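Local coordinates for protein adhesin LabA (Helicobacter pylori, PDB 6GMM) that probably helps Helicobacter pylori adhere to the gastric mucosa as a lectin-like adhesin recognising LacdiNAc-bearing glycans, at residues N440-S443 with Q444-R448. Residues are numbered along the deposited sequence; the frame is centred on the assembly and turned at random.
Sequences NIHS and QVQSR
His442 sends its CG anti to the backbone N (chi1 -170°), which carries the imidazole outward from the helix, on the flank where Gln446, one turn on, also projects; Gln446, with an extended chain beyond CG and a first torsion off the staggered positions, raises its amide to meet it. The two flat groups stack with their planes 24° apart: OE1 of Gln446 lies over one face of the ring, and NE2 of Gln446 comes 3.7 Å from NE2 of His442. Both residue types suit a half-exposed helix flank, since each offers a flat polar group that can pack by its face. NE2 of His442 is nevertheless buried here with no polar partner in the model.

Beneath the pair run a little over two turns of alpha helix, part of helix 439-452, which follows the two-stranded antiparallel hairpin 419-423/433-437. Four successive i to i+4 bonds join 440-443 to 444-448: Gln446 N reaches His442 O at 2.9 Å in a nearly straight bond (174° at the hydrogen), and Ser447 N meets Ser443 O at 2.8 Å, while the amides of Gln444 and Val445 reach the carbonyls of Asn440 and Ile441. The start of the helix is tied by OD1 of Asp438, which accepts a bond from Ile441 N. Val445, the buried member, rests CG2 3.5 Å from Ile441 O, and its branched, apolar side chain packs on Leu16 of helix 4-28 and Leu415 of helix 412-415. Ile441 also touches Leu415, and His442 and Gln446 both reach Asn13 of helix 4-28. On the outer flank, the small serines differ: Ser443 OG folds back to Ser439 O, within the helix backbone, whereas Ser447 OG bonds to OE2 of Glu451, a side chain one turn on.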
loop_
_atom_site.group_PDB
_atom_site.type_symbol
_atom_site.label_atom_id
_atom_site.label_comp_id
_atom_site.label_asym_id
_atom_site.label_seq_id
_atom_site.Cartn_x
_atom_site.Cartn_y
_atom_site.Cartn_z
ATOM N N ASN A 440 17.075 -16.627 -31.489
ATOM C CA ASN A 440 16.330 -17.504 -32.386
ATOM C C ASN A 440 16.341 -18.948 -31.924
ATOM O O ASN A 440 15.282 -19.578 -31.913
ATOM C CB ASN A 440 16.814 -17.345 -33.823
ATOM C CG ASN A 440 16.745 -15.905 -34.279
ATOM O OD1 ASN A 440 15.704 -15.245 -34.172
ATOM N ND2 ASN A 440 17.875 -15.358 -34.707
ATOM N N ILE A 441 17.514 -19.464 -31.486
ATOM C CA ILE A 441 17.567 -20.823 -30.951
ATOM C C ILE A 441 16.786 -20.851 -29.617
ATOM O O ILE A 441 16.054 -21.813 -29.370
ATOM C CB ILE A 441 19.004 -21.439 -30.892
ATOM C CG1 ILE A 441 19.752 -21.261 -32.248
ATOM C CG2 ILE A 441 18.947 -22.932 -30.508
ATOM C CD1 ILE A 441 21.290 -21.370 -32.180
ATOM N N HIS A 442 16.853 -19.741 -28.823
ATOM C CA HIS A 442 16.132 -19.593 -27.548
ATOM C C HIS A 442 14.620 -19.667 -27.779
ATOM O O HIS A 442 13.976 -20.512 -27.172
ATOM C CB HIS A 442 16.514 -18.271 -26.853
ATOM C CG HIS A 442 16.021 -18.118 -25.441
ATOM N ND1 HIS A 442 16.215 -16.934 -24.742
ATOM C CD2 HIS A 442 15.364 -18.993 -24.641
ATOM C CE1 HIS A 442 15.687 -17.134 -23.545
ATOM N NE2 HIS A 442 15.132 -18.345 -23.447
ATOM N N SER A 443 14.086 -18.839 -28.708
ATOM C CA SER A 443 12.683 -18.830 -29.130
ATOM C C SER A 443 12.239 -20.229 -29.535
ATOM O O SER A 443 11.198 -20.699 -29.079
ATOM C CB SER A 443 12.483 -17.880 -30.308
ATOM O OG SER A 443 12.505 -16.530 -29.875
ATOM N N GLN A 444 13.057 -20.904 -30.347
ATOM C CA GLN A 444 12.830 -22.271 -30.798
ATOM C C GLN A 444 12.676 -23.230 -29.631
ATOM O O GLN A 444 11.720 -23.989 -29.625
ATOM C CB GLN A 444 13.951 -22.729 -31.723
ATOM C CG GLN A 444 13.669 -22.416 -33.177
ATOM C CD GLN A 444 14.715 -22.991 -34.095
ATOM O OE1 GLN A 444 15.923 -22.862 -33.864
ATOM N NE2 GLN A 444 14.270 -23.584 -35.192
ATOM N N VAL A 445 13.558 -23.143 -28.614
ATOM C CA VAL A 445 13.514 -23.992 -27.423
ATOM C C VAL A 445 12.256 -23.694 -26.609
ATOM O O VAL A 445 11.513 -24.619 -26.278
ATOM C CB VAL A 445 14.845 -23.901 -26.619
ATOM C CG1 VAL A 445 14.699 -24.387 -25.173
ATOM C CG2 VAL A 445 15.940 -24.676 -27.334
ATOM N N GLN A 446 11.995 -22.393 -26.353
ATOM C CA GLN A 446 10.857 -21.833 -25.630
ATOM C C GLN A 446 9.560 -22.372 -26.246
ATOM O O GLN A 446 8.674 -22.846 -25.527
ATOM C CB GLN A 446 10.906 -20.301 -25.775
ATOM C CG GLN A 446 10.485 -19.487 -24.557
ATOM C CD GLN A 446 11.148 -18.117 -24.568
ATOM O OE1 GLN A 446 11.384 -17.496 -25.626
ATOM N NE2 GLN A 446 11.476 -17.617 -23.379
ATOM N N SER A 447 9.472 -22.321 -27.579
ATOM C CA SER A 447 8.332 -22.810 -28.316
ATOM C C SER A 447 8.284 -24.347 -28.385
ATOM O O SER A 447 7.198 -24.905 -28.318
ATOM C CB SER A 447 8.296 -22.202 -29.707
ATOM O OG SER A 447 7.123 -22.642 -30.366
ATOM N N ARG A 448 9.434 -25.028 -28.497
ATOM C CA ARG A 448 9.461 -26.496 -28.539
ATOM C C ARG A 448 9.037 -27.091 -27.189
ATOM O O ARG A 448 8.431 -28.159 -27.162
ATOM C CB ARG A 448 10.831 -27.035 -28.979
#